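Local structure of glutathione transferase (Lolium rigidum, 6ZB6) at residues L19-E24 against V165-L170; E67-S72 against E103-T108; V75-K80 against L87-L92. The protein probably conjugates glutathione to electrophilic xenobiotics such as herbicides, as a phi-class glutathione transferase that binds S-(p-nitrobenzyl)glutathione in its pocket. One frame throughout, in Å; residues are numbered along the deposited sequence.

All three contacts join the thioredoxin-like N-terminal domain to what follows it in the chain, and they differ in depth and chemistry. Contact 1 is the buried one, built of two phenylalanines and a leucine between helices 13-24 and 167-170. Contacts 2 and 3 both use helix 68-78, near its start and near its end, and are partly buried; each has an arginine-carboxylate salt bridge. In contact 2 a methyl group lies over the guanidinium, close to the glutathione-binding end of the helix; in contact 3 two leucines pack beside a bridge at the surface. Phe167 of contact 1 connects them, packing on Ser72 of contact 2 and on Leu76 and Leu87 of contact 3.

Contact 1 (L19-E24 against V165-L170); sequences LVFLEE and VSFADL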
loop_
_atom_site.group_PDB
_atom_site.type_symbol
_atom_site.label_atom_id
_atom_site.label_comp_id
_atom_site.label_asym_id
_atom_site.label_seq_id
_atom_site.Cartn_x
_atom_site.Cartn_y
_atom_site.Cartn_z
ATOM N N LEU A 19 -5.539 -0.866 6.434
ATOM C CA LEU A 19 -6.466 0.164 6.891
ATOM C C LEU A 19 -7.235 0.770 5.722
ATOM O O LEU A 19 -8.425 1.075 5.850
ATOM C CB LEU A 19 -5.718 1.244 7.675
ATOM C CG LEU A 19 -4.860 0.772 8.853
ATOM C CD1 LEU A 19 -4.325 1.954 9.672
ATOM C CD2 LEU A 19 -5.616 -0.222 9.744
ATOM N N VAL A 20 -6.575 0.942 4.573
ATOM C CA VAL A 20 -7.269 1.434 3.385
ATOM C C VAL A 20 -8.454 0.531 3.047
ATOM O O VAL A 20 -9.578 1.002 2.846
ATOM C CB VAL A 20 -6.296 1.559 2.200
ATOM C CG1 VAL A 20 -7.084 1.722 0.899
ATOM C CG2 VAL A 20 -5.346 2.779 2.403
ATOM N N PHE A 21 -8.228 -0.781 2.984
ATOM C CA PHE A 21 -9.333 -1.642 2.577
ATOM C C PHE A 21 -10.403 -1.736 3.657
ATOM O O PHE A 21 -11.595 -1.805 3.332
ATOM C CB PHE A 21 -8.792 -3.001 2.152
ATOM C CG PHE A 21 -7.948 -2.911 0.918
ATOM C CD1 PHE A 21 -8.519 -2.522 -0.287
ATOM C CD2 PHE A 21 -6.574 -3.127 0.973
ATOM C CE1 PHE A 21 -7.748 -2.402 -1.433
ATOM C CE2 PHE A 21 -5.787 -3.003 -0.179
ATOM C CZ PHE A 21 -6.370 -2.643 -1.379
ATOM N N LEU A 22 -10.016 -1.680 4.937
ATOM C CA LEU A 22 -11.017 -1.578 5.992
ATOM C C LEU A 22 -11.888 -0.346 5.802
ATOM O O LEU A 22 -13.109 -0.404 5.975
ATOM C CB LEU A 22 -10.343 -1.549 7.362
ATOM C CG LEU A 22 -9.864 -2.906 7.905
ATOM C CD1 LEU A 22 -8.854 -2.711 9.033
ATOM C CD2 LEU A 22 -11.059 -3.773 8.355
ATOM N N GLU A 23 -11.282 0.788 5.445
ATOM C CA GLU A 23 -12.075 1.995 5.269
ATOM C C GLU A 23 -12.926 1.915 4.013
ATOM O O GLU A 23 -14.029 2.466 3.985
ATOM C CB GLU A 23 -11.164 3.223 5.225
ATOM C CG GLU A 23 -10.615 3.604 6.580
ATOM C CD GLU A 23 -11.673 4.178 7.493
ATOM O OE1 GLU A 23 -12.695 4.690 6.982
ATOM O OE2 GLU A 23 -11.483 4.119 8.729
ATOM N N GLU A 24 -12.438 1.234 2.972
ATOM C CA GLU A 24 -13.204 1.143 1.734
ATOM C C GLU A 24 -14.535 0.432 1.953
ATOM O O GLU A 24 -15.545 0.792 1.338
ATOM C CB GLU A 24 -12.385 0.435 0.651
ATOM C CG GLU A 24 -11.291 1.325 0.017
ATOM C CD GLU A 24 -11.824 2.360 -0.981
ATOM O OE1 GLU A 24 -12.963 2.223 -1.474
ATOM O OE2 GLU A 24 -11.084 3.319 -1.295
ATOM N N VAL A 165 -12.088 1.013 -10.551
ATOM C CA VAL A 165 -11.056 0.943 -9.534
ATOM C C VAL A 165 -11.109 -0.446 -8.918
ATOM O O VAL A 165 -12.172 -1.069 -8.837
ATOM C CB VAL A 165 -11.244 2.055 -8.481
ATOM C CG1 VAL A 165 -12.477 1.819 -7.625
ATOM C CG2 VAL A 165 -10.003 2.222 -7.625
ATOM N N SER A 166 -9.951 -0.956 -8.517
ATOM C CA SER A 166 -9.871 -2.324 -8.025
ATOM C C SER A 166 -8.763 -2.436 -6.993
ATOM O O SER A 166 -8.026 -1.481 -6.739
ATOM C CB SER A 166 -9.668 -3.299 -9.194
ATOM O OG SER A 166 -8.309 -3.332 -9.596
ATOM N N PHE A 167 -8.694 -3.619 -6.366
ATOM C CA PHE A 167 -7.597 -4.051 -5.506
ATOM C C PHE A 167 -6.235 -3.700 -6.095
ATOM O O PHE A 167 -5.327 -3.280 -5.372
ATOM C CB PHE A 167 -7.717 -5.573 -5.306
ATOM C CG PHE A 167 -6.936 -6.133 -4.150
ATOM C CD1 PHE A 167 -7.132 -5.668 -2.863
ATOM C CD2 PHE A 167 -6.042 -7.193 -4.353
ATOM C CE1 PHE A 167 -6.427 -6.230 -1.779
ATOM C CE2 PHE A 167 -5.333 -7.768 -3.282
ATOM C CZ PHE A 167 -5.527 -7.285 -1.993
ATOM N N ALA A 168 -6.073 -3.902 -7.406
ATOM C CA ALA A 168 -4.785 -3.628 -8.042
ATOM C C ALA A 168 -4.366 -2.177 -7.836
ATOM O O ALA A 168 -3.233 -1.906 -7.420
ATOM C CB ALA A 168 -4.855 -3.956 -9.534
ATOM N N ASP A 169 -5.274 -1.232 -8.103
ATOM C CA ASP A 169 -4.921 0.190 -7.999
ATOM C C ASP A 169 -4.583 0.569 -6.564
ATOM O O ASP A 169 -3.531 1.166 -6.299
ATOM C CB ASP A 169 -6.055 1.082 -8.504
ATOM C CG ASP A 169 -6.534 0.688 -9.876
ATOM O OD1 ASP A 169 -5.845 1.028 -10.862
ATOM O OD2 ASP A 169 -7.592 0.032 -9.957
ATOM N N LEU A 170 -5.445 0.192 -5.614
ATOM C CA LEU A 170 -5.282 0.667 -4.245
ATOM C C LEU A 170 -4.072 0.061 -3.551
ATOM O O LEU A 170 -3.556 0.670 -2.606
ATOM C CB LEU A 170 -6.563 0.423 -3.450
ATOM C CG LEU A 170 -7.797 1.077 -4.090
ATOM C CD1 LEU A 170 -9.018 0.965 -3.179
ATOM C CD2 LEU A 170 -7.533 2.553 -4.452
#
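Phe21 and Phe167 meet as an aromatic pair that is neither stacked nor edge-to-face: the ring planes are inclined at 44° and the centroids lie 5.0 Å apart. Phe167 CE1 sits over one face of the Phe21 ring, offset toward its rim, and the closest approach is Phe21 CZ to Phe167 CD1 at 3.5 Å. Phe167 reaches this position because its CG stands anti to the backbone N (chi1 -163°), which sends the ring out from the first turn of helix 167-170. Leu170, one turn on, adds its CB at 3.7 Å from Phe21 CE1, so the flat ring of Phe21 is shared by both residues. Leu170 CD1 also lies against the bent side chain of Glu24, whose carboxylate is engaged in a salt bridge with Arg204. Large apolar residues suit this buried place, while polar ones secure the helix start: Ser166 OG accepts from Ala168 N and Asp169 OD2 from Ser166 N (2.9 Å), a capping box. The contact thus joins helix 13-24 of the thioredoxin-like domain to the C-terminal domain, with helix 68-78 packing on both phenylalanines, helix 92-127 on Phe167, and helix 205-214 beside Val20 and Glu24.

Contact 2 (E67-S72 against E103-T108); sequences ESRAIS and EVDAHT. With NA (sodium ion), chain J; GTB (S-(p-nitrobenzyl)glutathione), chain G.
Between helix 68-78 and helix 92-127 the backbones of 67-72 and 103-108 come nearest at Arg69 and Ala106, whose CA atoms are 9.6 Å apart, a separation that a long side chain must bridge. Arg69 does so with a chain extended from CG to NE. Its NH2 donates to Asp105 OD2 at 3.2 Å and 162°, a nearly straight bond and a salt bridge. The oxygen lies at the guanidinium edge but is met on its syn side, 35° out of the carboxylate plane. A water doubles the link, accepting from Arg69 NE and donating to Asp105 OD2 (2.7 Å). NH2 also bonds a glycerol, probably from the crystallisation liquor, and lies near Arg17, whose like charge Asp105 probably helps offset. Ala106 CB lies over one guanidinium face, 3.7 Å above its plane and displaced toward the edge of the group; its small methyl lets the flat cation come close. Next to Arg69, Glu67 OE1 accepts from the ligand's N1 at 2.7 Å, while Ser68 N and OG donate to its carboxylate oxygens O12 and O11. Thr108 OG1 binds a sodium ion. Helix 13-24 backs helix 68-78 at Ser68, Ile71 and Ser72, while helix 133-156 touches Val104 and Thr108.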
loop_
_atom_site.group_PDB
_atom_site.type_symbol
_atom_site.label_atom_id
_atom_site.label_comp_id
_atom_site.label_asym_id
_atom_site.label_seq_id
_atom_site.Cartn_x
_atom_site.Cartn_y
_atom_site.Cartn_z
ATOM N N GLU A 67 0.607 -11.055 6.730
ATOM C CA GLU A 67 0.788 -10.694 5.323
ATOM C C GLU A 67 -0.330 -9.763 4.873
ATOM O O GLU A 67 -1.496 -10.149 4.795
ATOM C CB GLU A 67 0.891 -11.926 4.405
ATOM C CG GLU A 67 2.299 -12.521 4.343
ATOM C CD GLU A 67 3.334 -11.601 3.670
ATOM O OE1 GLU A 67 2.952 -10.659 2.925
ATOM O OE2 GLU A 67 4.540 -11.839 3.897
ATOM N N SER A 68 0.034 -8.512 4.580
ATOM C CA SER A 68 -0.957 -7.462 4.403
ATOM C C SER A 68 -1.946 -7.763 3.277
ATOM O O SER A 68 -3.138 -7.474 3.410
ATOM C CB SER A 68 -0.229 -6.126 4.165
ATOM O OG SER A 68 0.587 -6.200 3.010
ATOM N N ARG A 69 -1.486 -8.318 2.153
ATOM C CA ARG A 69 -2.434 -8.562 1.066
ATOM C C ARG A 69 -3.409 -9.677 1.400
ATOM O O ARG A 69 -4.571 -9.622 0.969
ATOM C CB ARG A 69 -1.703 -8.887 -0.236
ATOM C CG ARG A 69 -0.948 -7.676 -0.813
ATOM C CD ARG A 69 -0.134 -8.096 -2.027
ATOM N NE ARG A 69 0.713 -7.001 -2.527
ATOM C CZ ARG A 69 1.884 -6.646 -2.007
ATOM N NH1 ARG A 69 2.356 -7.270 -0.946
ATOM N NH2 ARG A 69 2.581 -5.640 -2.547
ATOM N N ALA A 70 -2.959 -10.696 2.145
ATOM C CA ALA A 70 -3.877 -11.744 2.594
ATOM C C ALA A 70 -4.919 -11.186 3.557
ATOM O O ALA A 70 -6.119 -11.470 3.428
ATOM C CB ALA A 70 -3.107 -12.892 3.256
ATOM N N ILE A 71 -4.467 -10.420 4.557
ATOM C CA ILE A 71 -5.400 -9.750 5.460
ATOM C C ILE A 71 -6.404 -8.920 4.671
ATOM O O ILE A 71 -7.610 -8.946 4.946
ATOM C CB ILE A 71 -4.641 -8.874 6.473
ATOM C CG1 ILE A 71 -3.696 -9.704 7.355
ATOM C CG2 ILE A 71 -5.646 -8.091 7.317
ATOM C CD1 ILE A 71 -2.617 -8.838 8.053
ATOM N N SER A 72 -5.915 -8.147 3.687
ATOM C CA SER A 72 -6.790 -7.230 2.972
ATOM C C SER A 72 -7.871 -7.973 2.201
ATOM O O SER A 72 -9.031 -7.546 2.187
ATOM C CB SER A 72 -5.974 -6.352 2.017
ATOM O OG SER A 72 -5.070 -5.527 2.734
ATOM N N GLU A 103 -0.334 -8.391 -8.912
ATOM C CA GLU A 103 0.985 -9.012 -8.988
ATOM C C GLU A 103 2.027 -8.048 -9.542
ATOM O O GLU A 103 3.178 -8.051 -9.092
ATOM C CB GLU A 103 0.934 -10.272 -9.854
ATOM C CG GLU A 103 0.063 -11.413 -9.289
ATOM C CD GLU A 103 0.535 -11.890 -7.936
ATOM O OE1 GLU A 103 1.754 -12.158 -7.783
ATOM O OE2 GLU A 103 -0.311 -12.002 -7.017
ATOM N N VAL A 104 1.651 -7.228 -10.531
ATOM C CA VAL A 104 2.600 -6.250 -11.057
ATOM C C VAL A 104 3.084 -5.338 -9.943
ATOM O O VAL A 104 4.288 -5.054 -9.830
ATOM C CB VAL A 104 1.988 -5.437 -12.210
ATOM C CG1 VAL A 104 2.938 -4.305 -12.582
ATOM C CG2 VAL A 104 1.713 -6.313 -13.415
ATOM N N ASP A 105 2.165 -4.861 -9.097
ATOM C CA ASP A 105 2.600 -4.046 -7.970
ATOM C C ASP A 105 3.576 -4.807 -7.103
ATOM O O ASP A 105 4.651 -4.299 -6.776
ATOM C CB ASP A 105 1.423 -3.573 -7.119
ATOM C CG ASP A 105 1.887 -2.957 -5.790
ATOM O OD1 ASP A 105 2.541 -1.893 -5.823
ATOM O OD2 ASP A 105 1.612 -3.527 -4.710
ATOM N N ALA A 106 3.225 -6.048 -6.732
ATOM C CA ALA A 106 4.048 -6.799 -5.797
ATOM C C ALA A 106 5.441 -7.089 -6.367
ATOM O O ALA A 106 6.439 -7.033 -5.640
ATOM C CB ALA A 106 3.320 -8.111 -5.413
ATOM N N HIS A 107 5.542 -7.384 -7.665
ATOM C CA HIS A 107 6.789 -7.915 -8.189
ATOM C C HIS A 107 7.477 -7.072 -9.247
ATOM O O HIS A 107 8.603 -7.416 -9.639
ATOM C CB HIS A 107 6.558 -9.321 -8.757
ATOM C CG HIS A 107 6.057 -10.270 -7.727
ATOM N ND1 HIS A 107 6.831 -10.675 -6.661
ATOM C CD2 HIS A 107 4.837 -10.829 -7.545
ATOM C CE1 HIS A 107 6.121 -11.482 -5.890
ATOM N NE2 HIS A 107 4.907 -11.589 -6.403
ATOM N N THR A 108 6.857 -5.997 -9.721
ATOM C CA THR A 108 7.512 -5.179 -10.733
ATOM C C THR A 108 7.550 -3.717 -10.297
ATOM O O THR A 108 8.629 -3.118 -10.233
ATOM C CB THR A 108 6.802 -5.336 -12.078
ATOM O OG1 THR A 108 7.038 -6.655 -12.585
ATOM C CG2 THR A 108 7.315 -4.319 -13.085
HETATM NA NA NA J . 9.620 -6.787 -13.753
HETATM N N1 GTB G . 5.038 -9.005 2.996
HETATM C CA1 GTB G . 4.776 -8.428 4.305
HETATM C C1 GTB G . 3.376 -7.794 4.308
HETATM O O11 GTB G . 2.939 -7.207 3.280
HETATM O O12 GTB G . 2.645 -7.854 5.333
HETATM C CB1 GTB G . 5.861 -7.380 4.576
HETATM C CG1 GTB G . 5.586 -6.743 5.937
HETATM C CD1 GTB G . 6.740 -5.862 6.383
HETATM O OE1 GTB G . 7.714 -5.719 5.709
HETATM N N2 GTB G . 6.625 -5.190 7.653
HETATM C CA2 GTB G . 7.735 -4.356 8.068
HETATM C C2 GTB G . 8.346 -4.967 9.320
HETATM O O2 GTB G . 7.670 -5.393 10.205
HETATM C CB2 GTB G . 7.227 -2.940 8.350
HETATM S SG2 GTB G . 6.642 -2.206 6.779
HETATM N N3 GTB G . 9.782 -5.051 9.421
HETATM C CA3 GTB G . 10.363 -5.626 10.617
HETATM C C3 GTB G . 11.253 -6.812 10.258
HETATM O O31 GTB G . 12.138 -7.194 11.073
HETATM O O32 GTB G . 11.107 -7.412 9.157
HETATM C "C'" GTB G . 8.075 -1.968 5.687
HETATM C "C1'" GTB G . 9.057 -1.027 6.379
HETATM C "C2'" GTB G . 10.311 -1.489 6.747
HETATM C "C3'" GTB G . 11.210 -0.641 7.377
HETATM C "C4'" GTB G . 10.857 0.675 7.634
HETATM N N41 GTB G . 11.799 1.573 8.301
HETATM O O41 GTB G . 13.115 1.161 8.579
HETATM O O42 GTB G . 11.447 2.647 8.611
HETATM C "C5'" GTB G . 9.598 1.136 7.267
HETATM C "C6'" GTB G . 8.697 0.288 6.638
HETATM O O HOH W 1 -0.076 -5.571 -4.787
HETATM O O HOH W 2 11.281 -7.524 -11.754
#

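Contact 3 (V75-K80 against L87-L92); sequences VLRKYK and LREGNL
Arg77 and Glu89 set their flat groups almost in one plane, guanidinium and carboxylate only 2° apart, although the two side chains approach at about a right angle. The grip is side-on, through NE and one terminal nitrogen. Arg77 NH2 donates to Glu89 OE2 at 2.8 Å. Arg77 NE donates to Glu89 OE1 at 3.2 Å, entering on the syn lone pair of that oxygen. A weak third bond runs from NE to OE2. With one nitrogen to each oxygen, the pair resists rotation about either terminal bond. Both partners are stretched: Arg77 is extended from CG to NE, and Glu89 is extended beyond CG (chi2 -173°), so two long, charged residues meet across the exposed side of the contact.

Beneath the bridge lie leucines. Leu87 CD1 rests 3.9 Å from Leu76 CB and also touches Arg77 NE, while Leu76 CD1 approaches Leu87 CG; the two branched chains run at a slant to one another. Leucines suit this buried place, as the charged pair suits the exposed one. Phe167 packs on both leucines and carries the seam inward, and Phe21 adds to it at Leu76. Leu87 also belongs, with Asp85, to a sodium site.

Glu89 is placed by a type I beta turn from Arg88 to Asn91, closed by Asn91 N donating to Arg88 O at 3.0 Å. Asn91 then serves as N-cap of helix 92-127, its OD1 accepting from Glu94 N. Such a connection, leaving the last helix of a thioredoxin-like domain and entering the first long helix of an all-helical one, is the interdomain linker of the glutathione transferase fold, here clasped to helix 68-78 by a salt bridge over leucines.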
loop_
_atom_site.group_PDB
_atom_site.type_symbol
_atom_site.label_atom_id
_atom_site.label_comp_id
_atom_site.label_asym_id
_atom_site.label_seq_id
_atom_site.Cartn_x
_atom_site.Cartn_y
_atom_site.Cartn_z
ATOM N N VAL A 75 -10.559 -9.110 4.541
ATOM C CA VAL A 75 -11.443 -7.995 4.881
ATOM C C VAL A 75 -12.450 -7.746 3.765
ATOM O O VAL A 75 -13.657 -7.602 4.009
ATOM C CB VAL A 75 -10.614 -6.732 5.178
ATOM C CG1 VAL A 75 -11.497 -5.490 5.078
ATOM C CG2 VAL A 75 -9.970 -6.842 6.548
ATOM N N LEU A 76 -11.969 -7.681 2.523
ATOM C CA LEU A 76 -12.850 -7.374 1.398
ATOM C C LEU A 76 -13.931 -8.432 1.227
ATOM O O LEU A 76 -15.079 -8.108 0.889
ATOM C CB LEU A 76 -12.029 -7.243 0.124
ATOM C CG LEU A 76 -11.100 -6.017 0.141
ATOM C CD1 LEU A 76 -10.202 -6.029 -1.074
ATOM C CD2 LEU A 76 -11.897 -4.722 0.250
ATOM N N ARG A 77 -13.583 -9.702 1.455
ATOM C CA ARG A 77 -14.565 -10.770 1.314
ATOM C C ARG A 77 -15.530 -10.797 2.487
ATOM O O ARG A 77 -16.748 -10.914 2.291
ATOM C CB ARG A 77 -13.851 -12.116 1.173
ATOM C CG ARG A 77 -13.129 -12.288 -0.150
ATOM C CD ARG A 77 -12.164 -13.471 -0.103
ATOM N NE ARG A 77 -11.365 -13.507 -1.322
ATOM C CZ ARG A 77 -10.135 -14.005 -1.407
ATOM N NH1 ARG A 77 -9.555 -14.539 -0.338
ATOM N NH2 ARG A 77 -9.490 -13.974 -2.570
ATOM N N LYS A 78 -15.010 -10.680 3.709
ATOM C CA LYS A 78 -15.877 -10.718 4.883
ATOM C C LYS A 78 -16.931 -9.622 4.823
ATOM O O LYS A 78 -18.117 -9.870 5.067
ATOM C CB LYS A 78 -15.046 -10.587 6.161
ATOM C CG LYS A 78 -15.887 -10.674 7.439
ATOM C CD LYS A 78 -15.073 -10.337 8.669
ATOM C CE LYS A 78 -15.879 -10.586 9.928
ATOM N NZ LYS A 78 -15.364 -9.761 11.037
ATOM N N TYR A 79 -16.524 -8.402 4.468
ATOM C CA TYR A 79 -17.426 -7.260 4.496
ATOM C C TYR A 79 -18.010 -6.934 3.132
ATOM O O TYR A 79 -18.501 -5.821 2.939
ATOM C CB TYR A 79 -16.709 -6.038 5.074
ATOM C CG TYR A 79 -16.298 -6.249 6.511
ATOM C CD1 TYR A 79 -17.228 -6.163 7.540
ATOM C CD2 TYR A 79 -14.984 -6.554 6.836
ATOM C CE1 TYR A 79 -16.851 -6.366 8.856
ATOM C CE2 TYR A 79 -14.600 -6.755 8.142
ATOM C CZ TYR A 79 -15.531 -6.661 9.148
ATOM O OH TYR A 79 -15.134 -6.871 10.448
ATOM N N LYS A 80 -17.976 -7.883 2.193
ATOM C CA LYS A 80 -18.423 -7.658 0.820
ATOM C C LYS A 80 -19.750 -6.911 0.810
ATOM O O LYS A 80 -20.766 -7.433 1.284
ATOM C CB LYS A 80 -18.526 -8.987 0.060
ATOM C CG LYS A 80 -18.990 -8.850 -1.386
ATOM C CD LYS A 80 -18.001 -8.045 -2.237
ATOM C CE LYS A 80 -18.491 -7.893 -3.680
ATOM N NZ LYS A 80 -19.681 -6.995 -3.818
ATOM N N LEU A 87 -12.490 -6.761 -5.818
ATOM C CA LEU A 87 -11.843 -7.986 -6.273
ATOM C C LEU A 87 -12.450 -8.556 -7.548
ATOM O O LEU A 87 -11.761 -9.291 -8.266
ATOM C CB LEU A 87 -11.890 -9.051 -5.169
ATOM C CG LEU A 87 -11.070 -8.706 -3.918
ATOM C CD1 LEU A 87 -11.262 -9.752 -2.827
ATOM C CD2 LEU A 87 -9.586 -8.542 -4.242
ATOM N N ARG A 88 -13.716 -8.260 -7.834
ATOM C CA ARG A 88 -14.365 -8.709 -9.067
ATOM C C ARG A 88 -14.448 -10.228 -9.147
ATOM O O ARG A 88 -14.391 -10.812 -10.231
ATOM C CB ARG A 88 -13.642 -8.147 -10.293
ATOM C CG ARG A 88 -13.618 -6.644 -10.292
ATOM C CD ARG A 88 -15.008 -6.198 -10.665
ATOM N NE ARG A 88 -15.336 -4.845 -10.258
ATOM C CZ ARG A 88 -16.000 -4.001 -11.032
ATOM N NH1 ARG A 88 -16.380 -4.382 -12.244
ATOM N NH2 ARG A 88 -16.276 -2.784 -10.602
ATOM N N GLU A 89 -14.589 -10.891 -8.001
ATOM C CA GLU A 89 -14.485 -12.345 -7.989
ATOM C C GLU A 89 -15.683 -13.032 -8.640
ATOM O O GLU A 89 -15.585 -14.214 -8.996
ATOM C CB GLU A 89 -14.274 -12.825 -6.551
ATOM C CG GLU A 89 -12.910 -12.392 -6.037
ATOM C CD GLU A 89 -12.547 -12.967 -4.680
ATOM O OE1 GLU A 89 -13.365 -12.874 -3.743
ATOM O OE2 GLU A 89 -11.424 -13.489 -4.554
ATOM N N GLY A 90 -16.794 -12.328 -8.831
ATOM C CA GLY A 90 -17.890 -12.920 -9.580
ATOM C C GLY A 90 -17.698 -12.962 -11.082
ATOM O O GLY A 90 -18.497 -13.592 -11.779
ATOM N N ASN A 91 -16.657 -12.311 -11.599
ATOM C CA ASN A 91 -16.394 -12.234 -13.031
ATOM C C ASN A 91 -14.973 -12.721 -13.289
ATOM O O ASN A 91 -14.011 -12.042 -12.928
ATOM C CB ASN A 91 -16.580 -10.808 -13.535
ATOM C CG ASN A 91 -16.432 -10.695 -15.035
ATOM O OD1 ASN A 91 -15.349 -10.902 -15.586
ATOM N ND2 ASN A 91 -17.522 -10.362 -15.708
ATOM N N LEU A 92 -14.850 -13.875 -13.949
ATOM C CA LEU A 92 -13.563 -14.557 -14.068
ATOM C C LEU A 92 -12.508 -13.672 -14.721
ATOM O O LEU A 92 -11.382 -13.554 -14.223
ATOM C CB LEU A 92 -13.757 -15.849 -14.867
ATOM C CG LEU A 92 -12.548 -16.697 -15.251
ATOM C CD1 LEU A 92 -11.906 -17.275 -14.010
ATOM C CD2 LEU A 92 -12.952 -17.813 -16.207
#